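Long-range contacts in leucine aminopeptidase A1, chloroplastic (Solanum lycopersicum, PDB 5D8N), which removes N-terminal amino acids, preferably leucine, from peptides as a magnesium-dependent homohexameric aminopeptidase with a part in wound signalling and insect defense: residues G301-S306 with A355-I360; E380-D385 with M470-P475; E387-L392 with A484-Q489; I408-L413 with L500-P505. The protein carries 1 engineered substitution. All coordinates share one frame; numbering follows the deposited sequence.

Contact 1 (G301-S306 with A355-I360)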
loop_
_atom_site.group_PDB
_atom_site.type_symbol
_atom_site.label_atom_id
_atom_site.label_comp_id
_atom_site.label_asym_id
_atom_site.label_seq_id
_atom_site.Cartn_x
_atom_site.Cartn_y
_atom_site.Cartn_z
ATOM N N GLY A 301 10.176 27.817 9.435
ATOM C CA GLY A 301 11.618 27.588 9.435
ATOM C C GLY A 301 12.030 26.268 10.065
ATOM O O GLY A 301 12.971 26.178 10.852
ATOM N N LEU A 302 11.421 25.193 9.604
ATOM C CA LEU A 302 11.959 23.859 9.847
ATOM C C LEU A 302 13.065 23.617 8.826
ATOM O O LEU A 302 12.813 23.472 7.616
ATOM C CB LEU A 302 10.852 22.814 9.716
ATOM C CG LEU A 302 10.085 22.587 11.021
ATOM C CD1 LEU A 302 9.319 23.836 11.387
ATOM C CD2 LEU A 302 9.117 21.425 10.839
ATOM N N THR A 303 14.290 23.584 9.341
ATOM C CA THR A 303 15.468 23.418 8.516
ATOM C C THR A 303 15.566 21.977 8.021
ATOM O O THR A 303 16.052 21.692 6.925
ATOM C CB THR A 303 16.749 23.780 9.302
ATOM O OG1 THR A 303 16.879 22.973 10.474
ATOM C CG2 THR A 303 16.724 25.234 9.694
ATOM N N PHE A 304 14.911 21.100 8.764
ATOM C CA PHE A 304 14.556 19.767 8.288
ATOM C C PHE A 304 13.238 19.338 8.929
ATOM O O PHE A 304 13.027 19.496 10.144
ATOM C CB PHE A 304 15.649 18.749 8.655
ATOM C CG PHE A 304 15.309 17.335 8.286
ATOM C CD1 PHE A 304 15.319 16.921 6.971
ATOM C CD2 PHE A 304 14.881 16.443 9.254
ATOM C CE1 PHE A 304 14.854 15.668 6.615
ATOM C CE2 PHE A 304 14.427 15.181 8.902
ATOM C CZ PHE A 304 14.404 14.794 7.577
ATOM N N ASP A 305 12.406 18.700 8.116
ATOM C CA ASP A 305 11.132 18.159 8.577
ATOM C C ASP A 305 11.021 16.641 8.406
ATOM O O ASP A 305 10.901 16.153 7.281
ATOM C CB ASP A 305 9.995 18.854 7.844
ATOM C CG ASP A 305 8.657 18.660 8.529
ATOM O OD1 ASP A 305 8.566 17.739 9.377
ATOM O OD2 ASP A 305 7.746 19.466 8.229
ATOM N N SER A 306 11.089 15.931 9.536
ATOM C CA SER A 306 11.004 14.467 9.645
ATOM C C SER A 306 9.771 13.869 8.967
ATOM O O SER A 306 9.798 12.703 8.559
ATOM C CB SER A 306 10.958 14.026 11.123
ATOM O OG SER A 306 12.188 13.515 11.616
ATOM N N ALA A 355 12.833 28.922 14.087
ATOM C CA ALA A 355 13.663 27.941 13.415
ATOM C C ALA A 355 14.000 26.754 14.329
ATOM O O ALA A 355 14.300 26.901 15.514
ATOM C CB ALA A 355 14.946 28.591 12.934
ATOM N N CYS A 356 13.878 25.564 13.775
ATOM C CA CYS A 356 14.220 24.329 14.460
ATOM C C CYS A 356 14.326 23.228 13.416
ATOM O O CYS A 356 13.998 23.431 12.253
ATOM C CB CYS A 356 13.156 23.958 15.500
ATOM S SG CYS A 356 11.499 23.702 14.810
ATOM N N GLU A 357 14.823 22.068 13.824
ATOM C CA GLU A 357 14.701 20.877 13.004
ATOM C C GLU A 357 13.866 19.845 13.732
ATOM O O GLU A 357 13.795 19.834 14.955
ATOM C CB GLU A 357 16.056 20.321 12.547
ATOM C CG GLU A 357 16.989 19.871 13.642
ATOM C CD GLU A 357 18.247 19.196 13.149
ATOM O OE1 GLU A 357 18.492 19.134 11.914
ATOM O OE2 GLU A 357 18.871 18.527 14.013
ATOM N N ASN A 358 13.030 19.170 12.952
ATOM C CA ASN A 358 12.095 18.195 13.485
ATOM C C ASN A 358 12.689 16.790 13.363
ATOM O O ASN A 358 12.678 16.200 12.280
ATOM C CB ASN A 358 10.755 18.290 12.745
ATOM C CG ASN A 358 9.756 17.248 13.228
ATOM O OD1 ASN A 358 9.991 16.583 14.234
ATOM N ND2 ASN A 358 8.689 17.039 12.458
ATOM N N MET A 359 13.249 16.303 14.458
ATOM C CA MET A 359 13.989 15.056 14.495
ATOM C C MET A 359 13.281 13.983 15.346
ATOM O O MET A 359 12.184 14.187 15.867
ATOM C CB MET A 359 15.383 15.308 15.078
ATOM C CG MET A 359 16.240 16.259 14.265
ATOM S SD MET A 359 16.782 15.581 12.683
ATOM C CE MET A 359 18.353 14.862 13.128
ATOM N N ILE A 360 13.934 12.828 15.440
ATOM C CA ILE A 360 13.462 11.694 16.224
ATOM C C ILE A 360 14.521 11.283 17.242
ATOM O O ILE A 360 15.675 10.999 16.883
ATOM C CB ILE A 360 13.191 10.504 15.286
ATOM C CG1 ILE A 360 12.018 10.844 14.364
ATOM C CG2 ILE A 360 12.889 9.267 16.106
ATOM C CD1 ILE A 360 11.893 9.920 13.177
HETATM O O HOH W 1 19.095 21.372 10.458
#
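N358 reaches across to D305, a ligand of both magnesium ions of the active site, and donates through ND2 to OD1 at 3.2 Å. The donor comes in on the syn side of the carboxylate but 35° out of its plane; OD1 also takes the backbone N-H of G307, and D325 accepts from the backbone N of D305. The amide can reach this far because CG of N358 stands opposite its backbone N (chi1 178°), on the same sheet face as L302, C356 and D305. E387, another magnesium ligand, lies beside the same amide.

The second shell is mostly backbone. N358 N gives a nearly linear bond to F304 O (2.8 Å), while its own O receives the hydroxyl of S306 at 2.8 Å and, weakly, the S306 N-H. Further back the two strands run parallel, with C356 N bonded to G301 O and T303 N to C356 O (2.9 Å). The corner at T303 and F304 separates these two bonds from the pairing around N358.

F304 and E357 lie on the other face. M359 SD lies 5.1 Å from the centroid of the F304 ring, an oblique Met-aromatic contact. A water joins T303 OG1 to E357 OE1, at 2.7 Å from OE1, and that carboxylate also forms a salt bridge with R366 of a second subunit. The bonds at OD1 probably limit how far the D305 carboxylate can swing, while D325 fixes its main chain. The pairing sets N358 next to D305, and its place beside E387 too is consistent with positioning both ligands.

Contact 2 (E380-D385 with M470-P475)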
loop_
_atom_site.group_PDB
_atom_site.type_symbol
_atom_site.label_atom_id
_atom_site.label_comp_id
_atom_site.label_asym_id
_atom_site.label_seq_id
_atom_site.Cartn_x
_atom_site.Cartn_y
_atom_site.Cartn_z
ATOM N N GLU A 380 -3.784 18.701 20.441
ATOM C CA GLU A 380 -3.495 17.279 20.402
ATOM C C GLU A 380 -2.822 16.919 19.088
ATOM O O GLU A 380 -3.353 17.160 18.007
ATOM C CB GLU A 380 -4.759 16.437 20.556
ATOM C CG GLU A 380 -4.494 14.939 20.444
ATOM C CD GLU A 380 -5.755 14.098 20.569
ATOM O OE1 GLU A 380 -6.889 14.595 20.295
ATOM O OE2 GLU A 380 -5.560 12.956 21.045
ATOM N N VAL A 381 -1.611 16.400 19.182
ATOM C CA VAL A 381 -0.814 16.222 17.979
ATOM C C VAL A 381 -1.140 14.848 17.421
ATOM O O VAL A 381 -0.473 13.880 17.730
ATOM C CB VAL A 381 0.688 16.421 18.269
ATOM C CG1 VAL A 381 1.502 16.193 17.008
ATOM C CG2 VAL A 381 0.937 17.820 18.793
ATOM N N ASN A 382 -2.164 14.758 16.587
ATOM C CA ASN A 382 -2.561 13.470 16.036
ATOM C C ASN A 382 -1.678 13.044 14.865
ATOM O O ASN A 382 -1.719 11.875 14.471
ATOM C CB ASN A 382 -4.028 13.462 15.601
ATOM C CG ASN A 382 -4.299 14.450 14.480
ATOM O OD1 ASN A 382 -3.910 15.609 14.565
ATOM N ND2 ASN A 382 -5.112 14.054 13.519
ATOM N N ASN A 383 -0.885 13.964 14.320
ATOM C CA ASN A 383 -0.040 13.621 13.179
ATOM C C ASN A 383 1.292 14.360 13.250
ATOM O O ASN A 383 1.330 15.583 13.076
ATOM C CB ASN A 383 -0.771 13.990 11.891
ATOM C CG ASN A 383 -0.011 13.610 10.637
ATOM O OD1 ASN A 383 0.817 12.711 10.623
ATOM N ND2 ASN A 383 -0.309 14.311 9.561
ATOM N N THR A 384 2.372 13.612 13.454
ATOM C CA THR A 384 3.710 14.180 13.568
ATOM C C THR A 384 4.365 14.590 12.245
ATOM O O THR A 384 5.407 15.245 12.245
ATOM C CB THR A 384 4.672 13.233 14.311
ATOM O OG1 THR A 384 4.674 11.959 13.663
ATOM C CG2 THR A 384 4.241 13.092 15.784
ATOM N N ASP A 385 3.653 14.396 11.144
ATOM C CA ASP A 385 4.078 14.924 9.855
ATOM C C ASP A 385 3.534 16.328 9.600
ATOM O O ASP A 385 3.872 16.962 8.595
ATOM C CB ASP A 385 3.594 14.004 8.729
ATOM C CG ASP A 385 4.360 12.683 8.661
ATOM O OD1 ASP A 385 5.444 12.541 9.278
ATOM O OD2 ASP A 385 3.822 11.763 8.008
ATOM N N MET A 470 -8.015 21.324 20.187
ATOM C CA MET A 470 -8.034 21.028 18.765
ATOM C C MET A 470 -7.015 19.953 18.499
ATOM O O MET A 470 -6.128 19.719 19.324
ATOM C CB MET A 470 -7.716 22.257 17.926
ATOM C CG MET A 470 -6.254 22.708 18.005
ATOM S SD MET A 470 -5.981 24.446 17.511
ATOM C CE MET A 470 -6.581 25.337 18.928
ATOM N N ILE A 471 -7.143 19.321 17.333
ATOM C CA ILE A 471 -6.089 18.473 16.814
ATOM C C ILE A 471 -5.279 19.296 15.812
ATOM O O ILE A 471 -5.740 20.342 15.383
ATOM C CB ILE A 471 -6.635 17.201 16.128
ATOM C CG1 ILE A 471 -7.530 17.553 14.937
ATOM C CG2 ILE A 471 -7.366 16.314 17.132
ATOM C CD1 ILE A 471 -8.207 16.358 14.283
ATOM N N ASN A 472 -4.129 18.785 15.376
ATOM C CA ASN A 472 -3.283 19.511 14.448
ATOM C C ASN A 472 -3.506 19.171 12.972
ATOM O O ASN A 472 -3.266 20.014 12.110
ATOM C CB ASN A 472 -1.805 19.411 14.834
ATOM C CG ASN A 472 -1.175 18.093 14.426
ATOM O OD1 ASN A 472 -1.647 17.021 14.807
ATOM N ND2 ASN A 472 -0.020 18.173 13.787
ATOM N N THR A 473 -4.169 18.060 12.686
ATOM C CA THR A 473 -4.335 17.612 11.312
ATOM C C THR A 473 -5.722 17.055 11.042
ATOM O O THR A 473 -6.159 16.109 11.690
ATOM C CB THR A 473 -3.329 16.485 11.024
ATOM O OG1 THR A 473 -2.008 16.999 11.212
ATOM C CG2 THR A 473 -3.455 16.008 9.608
ATOM N N GLY A 474 -6.402 17.664 10.086
ATOM C CA GLY A 474 -7.747 17.269 9.711
ATOM C C GLY A 474 -7.704 16.246 8.597
ATOM O O GLY A 474 -6.642 15.746 8.247
ATOM N N PRO A 475 -8.879 15.853 8.101
ATOM C CA PRO A 475 -8.915 14.910 6.983
ATOM C C PRO A 475 -8.233 15.426 5.699
ATOM O O PRO A 475 -7.911 16.603 5.572
ATOM C CB PRO A 475 -10.407 14.661 6.772
ATOM C CG PRO A 475 -11.117 15.767 7.464
ATOM C CD PRO A 475 -10.209 16.315 8.526
#
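Two asparagines, N382 and N472, reach past each other, and each amide grips the backbone across from it, N472 at N383 and N382 at T473. Their planes stand 89° apart, and the two OD1 atoms are modelled only 2.7 Å from one another, an acceptor pair so tight that its spacing is doubtful. CG of N472 lies between its backbone N and carbonyl carbon (chi1 79°), which turns the amide to N383: ND2 donates straight to N383 O (3.0 Å), with the acceptor in the amide plane, and OD1 takes the N383 N-H at 3.2 Å on a lone pair. From N382, ND2 meets T473 O at 2.9 Å, again on a lone pair, while OD1 collects weak bonds from N472 N and T473 N. Ahead of the two amides the chains pair briefly as parallel strands, E380 N bonding to M470 O at 2.8 Å.

Exchanging N472 for a leucine would probably leave N383 N and O without their mates and let the run to D385 shift. ND2 of N472 also donates to A386 O, and its backbone O takes a weak bond from R389 NH1. One amide thus satisfies both N-H and C=O of N383, probably holding the backbone just before D385 in place.

Contact 3 (E387-L392 with A484-Q489)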
loop_
_atom_site.group_PDB
_atom_site.type_symbol
_atom_site.label_atom_id
_atom_site.label_comp_id
_atom_site.label_asym_id
_atom_site.label_seq_id
_atom_site.Cartn_x
_atom_site.Cartn_y
_atom_site.Cartn_z
ATOM N N GLU A 387 3.953 19.064 11.896
ATOM C CA GLU A 387 4.471 19.768 13.059
ATOM C C GLU A 387 4.841 21.209 12.744
ATOM O O GLU A 387 4.935 22.056 13.629
ATOM C CB GLU A 387 5.654 19.005 13.662
ATOM C CG GLU A 387 5.218 17.699 14.311
ATOM C CD GLU A 387 6.305 16.968 15.098
ATOM O OE1 GLU A 387 7.435 17.482 15.253
ATOM O OE2 GLU A 387 6.002 15.855 15.579
ATOM N N GLY A 388 5.031 21.500 11.467
ATOM C CA GLY A 388 5.384 22.853 11.069
ATOM C C GLY A 388 4.384 23.902 11.562
ATOM O O GLY A 388 4.779 24.966 12.039
ATOM N N ARG A 389 3.092 23.579 11.478
ATOM C CA ARG A 389 2.055 24.500 11.883
ATOM C C ARG A 389 2.110 24.778 13.361
ATOM O O ARG A 389 1.715 25.865 13.768
ATOM C CB ARG A 389 0.671 24.006 11.492
ATOM C CG ARG A 389 0.303 22.665 12.112
ATOM C CD ARG A 389 -0.962 22.118 11.476
ATOM N NE ARG A 389 -0.705 21.702 10.106
ATOM C CZ ARG A 389 -1.634 21.252 9.263
ATOM N NH1 ARG A 389 -2.915 21.232 9.599
ATOM N NH2 ARG A 389 -1.292 20.943 8.034
ATOM N N LEU A 390 2.653 23.856 14.154
ATOM C CA LEU A 390 2.810 24.111 15.580
ATOM C C LEU A 390 3.799 25.253 15.812
ATOM O O LEU A 390 3.615 26.068 16.712
ATOM C CB LEU A 390 3.258 22.875 16.370
ATOM C CG LEU A 390 2.220 21.866 16.874
ATOM C CD1 LEU A 390 1.247 21.485 15.772
ATOM C CD2 LEU A 390 2.911 20.615 17.405
ATOM N N THR A 391 4.912 25.223 15.092
ATOM C CA THR A 391 5.904 26.273 15.241
ATOM C C THR A 391 5.318 27.603 14.803
ATOM O O THR A 391 5.584 28.654 15.396
ATOM C CB THR A 391 7.207 25.978 14.485
ATOM O OG1 THR A 391 7.007 26.015 13.066
ATOM C CG2 THR A 391 7.737 24.623 14.889
ATOM N N LEU A 392 4.524 27.561 13.741
ATOM C CA LEU A 392 3.876 28.790 13.271
ATOM C C LEU A 392 2.880 29.358 14.259
ATOM O O LEU A 392 2.696 30.570 14.329
ATOM C CB LEU A 392 3.176 28.565 11.940
ATOM C CG LEU A 392 4.098 28.427 10.726
ATOM C CD1 LEU A 392 3.288 27.917 9.552
ATOM C CD2 LEU A 392 4.731 29.774 10.392
ATOM N N ALA A 484 -5.138 26.222 7.234
ATOM C CA ALA A 484 -5.343 27.661 7.418
ATOM C C ALA A 484 -6.222 27.973 8.633
ATOM O O ALA A 484 -5.925 28.887 9.412
ATOM C CB ALA A 484 -5.929 28.277 6.161
ATOM N N LEU A 485 -7.271 27.180 8.821
ATOM C CA LEU A 485 -8.171 27.387 9.945
ATOM C C LEU A 485 -7.464 27.104 11.268
ATOM O O LEU A 485 -7.638 27.841 12.245
ATOM C CB LEU A 485 -9.395 26.487 9.833
ATOM C CG LEU A 485 -10.372 26.766 8.692
ATOM C CD1 LEU A 485 -11.423 25.675 8.626
ATOM C CD2 LEU A 485 -11.059 28.096 8.870
ATOM N N PHE A 486 -6.527 26.162 11.248
ATOM C CA PHE A 486 -5.689 25.905 12.409
ATOM C C PHE A 486 -4.877 27.137 12.795
ATOM O O PHE A 486 -4.881 27.567 13.948
ATOM C CB PHE A 486 -4.806 24.689 12.187
ATOM C CG PHE A 486 -3.837 24.434 13.286
ATOM C CD1 PHE A 486 -2.587 25.048 13.299
ATOM C CD2 PHE A 486 -4.139 23.523 14.279
ATOM C CE1 PHE A 486 -1.673 24.768 14.313
ATOM C CE2 PHE A 486 -3.239 23.252 15.303
ATOM C CZ PHE A 486 -2.060 23.966 15.383
ATOM N N LEU A 487 -4.195 27.711 11.815
ATOM C CA LEU A 487 -3.331 28.840 12.059
ATOM C C LEU A 487 -4.103 30.052 12.564
ATOM O O LEU A 487 -3.607 30.798 13.394
ATOM C CB LEU A 487 -2.550 29.212 10.813
ATOM C CG LEU A 487 -1.543 28.175 10.338
ATOM C CD1 LEU A 487 -0.938 28.616 9.000
ATOM C CD2 LEU A 487 -0.450 27.967 11.377
ATOM N N LYS A 488 -5.322 30.214 12.080
ATOM C CA LYS A 488 -6.193 31.301 12.496
ATOM C C LYS A 488 -6.443 31.317 14.002
ATOM O O LYS A 488 -6.743 32.366 14.556
ATOM C CB LYS A 488 -7.532 31.169 11.777
ATOM C CG LYS A 488 -8.524 32.301 12.014
ATOM C CD LYS A 488 -9.730 32.140 11.101
ATOM C CE LYS A 488 -10.832 33.161 11.343
ATOM N NZ LYS A 488 -11.750 32.621 12.380
ATOM N N GLN A 489 -6.370 30.163 14.655
ATOM C CA GLN A 489 -6.611 30.064 16.081
ATOM C C GLN A 489 -5.546 30.833 16.853
ATOM O O GLN A 489 -5.644 30.984 18.067
ATOM C CB GLN A 489 -6.597 28.598 16.533
ATOM C CG GLN A 489 -7.784 27.771 16.053
ATOM C CD GLN A 489 -9.044 28.081 16.821
ATOM O OE1 GLN A 489 -9.028 28.255 18.044
ATOM N NE2 GLN A 489 -10.122 28.266 16.095
#
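F486 carries its CG anti to the backbone N (chi1 175°), which sends the ring toward R389; that arginine answers with CG tucked between its own backbone N and carbonyl carbon (chi1 60°), laying the aliphatic part of the chain on the ring. CD sits 3.8 Å above the ring plane, offset toward the rim, as a CH-pi contact, and CG comes to 3.6 Å from CE1. The guanidinium stands farther off, too long for more than a weak cation-pi attraction. L390 CD1 approaches CZ obliquely at 4.2 Å. L487, next to F486, packs CD2 on L392 CB at 3.7 Å, about a turn beyond R389, and lies near R389 O as well.

An alanine in place of F486 would probably open a gap beneath the R389 methylenes and set this predicted active-site arginine freer to turn.

The axes of 388-392 and 484-488 pass 10.0 Å apart at a crossing angle of -28°, and the segments meet through side chains and R389 O. L487 continues onto W497 and H499 of strand 496-501, L392 onto V298 of strand 293-305, and T391 meets V268 of helix 263-269.

Contact 4 (I408-L413 with L500-P505); sequences IDLATL and LDVAGP
Backbone bonds come first: L500 N gives to D409 O at 2.8 Å, A411 N returns to L500 O at 3.0 Å, and V502 N reaches A411 O at 2.9 Å. CA-H groups add to this pattern, L410 CA lying 3.4 Å from L500 O and D501 CA facing A411 O.

One side-chain bond follows. D501, its CG anti to the backbone N (chi1 -163°), brings OD1 to within 2.9 Å of L413 N; the amide meets the carboxylate from 43° above its plane. OD2 is taken up by the hydroxyl of T414, so both oxygens of this buried acid have donors just past the strand end, where T412 is the centre of an inverse gamma turn. The strands concerned, 406-411 and 496-501, are parallel neighbours inside the mixed sheet of the M17 catalytic domain, and their C-terminal ends lead to the metal site: T412 O accepts from K300, a magnesium ligand.

Apolar packing joins L410 to L500 and V502, and further along T412 to A503. L410 and L500 lie side by side pointing the same way, CG to CB at 4.1 Å, and L410 CD2 touches V502 CG1; helix 519-527 covers this side through L522. Past the turn, T412 CG2 rests 3.8 Å from A503 CA, while I417 and M418 of helix 416-421 pack on A503.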
loop_
_atom_site.group_PDB
_atom_site.type_symbol
_atom_site.label_atom_id
_atom_site.label_comp_id
_atom_site.label_asym_id
_atom_site.label_seq_id
_atom_site.Cartn_x
_atom_site.Cartn_y
_atom_site.Cartn_z
ATOM N N ILE A 408 1.626 38.623 6.974
ATOM C CA ILE A 408 1.637 37.523 6.018
ATOM C C ILE A 408 2.559 36.426 6.502
ATOM O O ILE A 408 3.728 36.708 6.799
ATOM C CB ILE A 408 2.090 37.982 4.617
ATOM C CG1 ILE A 408 1.142 39.047 4.061
ATOM C CG2 ILE A 408 2.157 36.783 3.658
ATOM C CD1 ILE A 408 1.536 39.578 2.703
ATOM N N ASP A 409 2.082 35.180 6.515
ATOM C CA ASP A 409 2.969 34.046 6.739
ATOM C C ASP A 409 3.120 33.242 5.461
ATOM O O ASP A 409 2.205 33.181 4.651
ATOM C CB ASP A 409 2.534 33.148 7.897
ATOM C CG ASP A 409 1.428 32.188 7.508
ATOM O OD1 ASP A 409 1.735 31.160 6.821
ATOM O OD2 ASP A 409 0.277 32.421 7.958
ATOM N N LEU A 410 4.323 32.717 5.261
ATOM C CA LEU A 410 4.607 31.795 4.171
ATOM C C LEU A 410 5.105 30.497 4.760
ATOM O O LEU A 410 6.019 30.471 5.583
ATOM C CB LEU A 410 5.676 32.362 3.242
ATOM C CG LEU A 410 5.164 33.445 2.274
ATOM C CD1 LEU A 410 5.055 34.745 3.036
ATOM C CD2 LEU A 410 6.125 33.618 1.109
ATOM N N ALA A 411 4.509 29.415 4.292
ATOM C CA ALA A 411 4.837 28.083 4.790
ATOM C C ALA A 411 4.544 27.025 3.725
ATOM O O ALA A 411 3.538 27.089 2.995
ATOM C CB ALA A 411 4.028 27.781 6.034
ATOM N N THR A 412 5.477 26.090 3.628
ATOM C CA THR A 412 5.248 24.852 2.902
ATOM C C THR A 412 4.425 23.954 3.794
ATOM O O THR A 412 4.961 23.141 4.549
ATOM C CB THR A 412 6.587 24.188 2.552
ATOM O OG1 THR A 412 7.419 24.090 3.721
ATOM C CG2 THR A 412 7.335 25.019 1.575
ATOM N N LEU A 413 3.123 24.198 3.832
ATOM C CA LEU A 413 2.288 23.596 4.857
ATOM C C LEU A 413 1.692 22.239 4.503
ATOM O O LEU A 413 1.659 21.367 5.346
ATOM C CB LEU A 413 1.170 24.534 5.277
ATOM C CG LEU A 413 0.800 24.334 6.742
ATOM C CD1 LEU A 413 1.848 24.989 7.635
ATOM C CD2 LEU A 413 -0.575 24.907 7.033
ATOM N N LEU A 500 0.050 32.039 3.222
ATOM C CA LEU A 500 0.407 31.611 1.884
ATOM C C LEU A 500 1.075 30.239 1.926
ATOM O O LEU A 500 2.166 30.075 2.494
ATOM C CB LEU A 500 1.305 32.664 1.252
ATOM C CG LEU A 500 1.376 32.675 -0.275
ATOM C CD1 LEU A 500 0.032 32.999 -0.909
ATOM C CD2 LEU A 500 2.442 33.647 -0.770
ATOM N N ASP A 501 0.359 29.238 1.415
ATOM C CA ASP A 501 0.849 27.853 1.359
ATOM C C ASP A 501 1.644 27.688 0.060
ATOM O O ASP A 501 1.088 27.532 -1.041
ATOM C CB ASP A 501 -0.328 26.867 1.443
ATOM C CG ASP A 501 0.095 25.427 1.794
ATOM O OD1 ASP A 501 1.295 25.101 1.704
ATOM O OD2 ASP A 501 -0.791 24.612 2.185
ATOM N N VAL A 502 2.960 27.665 0.211
ATOM C CA VAL A 502 3.908 27.727 -0.902
ATOM C C VAL A 502 4.647 26.398 -1.114
ATOM O O VAL A 502 5.708 26.362 -1.717
ATOM C CB VAL A 502 4.971 28.822 -0.669
ATOM C CG1 VAL A 502 4.320 30.194 -0.582
ATOM C CG2 VAL A 502 5.787 28.589 0.591
ATOM N N ALA A 503 4.064 25.299 -0.660
ATOM C CA ALA A 503 4.646 23.984 -0.867
ATOM C C ALA A 503 5.123 23.727 -2.286
ATOM O O ALA A 503 6.163 23.093 -2.466
ATOM C CB ALA A 503 3.681 22.888 -0.443
ATOM N N GLY A 504 4.359 24.151 -3.289
ATOM C CA GLY A 504 4.762 23.906 -4.677
ATOM C C GLY A 504 5.867 24.831 -5.133
ATOM O O GLY A 504 6.922 24.368 -5.552
ATOM N N PRO A 505 5.578 26.139 -5.241
ATOM C CA PRO A 505 6.476 26.909 -6.108
ATOM C C PRO A 505 7.853 27.270 -5.548
ATOM O O PRO A 505 8.676 27.813 -6.301
ATOM C CB PRO A 505 5.677 28.172 -6.435
ATOM C CG PRO A 505 4.571 28.233 -5.446
ATOM C CD PRO A 505 4.310 26.838 -4.979
#

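All four contacts belong to the catalytic domain. Contacts 1 and 4 share its large mixed sheet, where strands 347-358, 293-305, 406-411 and 496-501 lie next to one another; their centres are about 16 Å apart. Contact 3 touches the other three, its centre about 10 Å from contact 2 and about 12 Å from contact 4. Along the chain contact 1 closes first, then contacts 2, 3 and 4 interleave, each joining a residue run between 380 and 413 to one between 470 and 505. D305 of contact 1 joins D385 of contact 2 and E387 of contact 3, some eighty residues later in the chain, at the metal site.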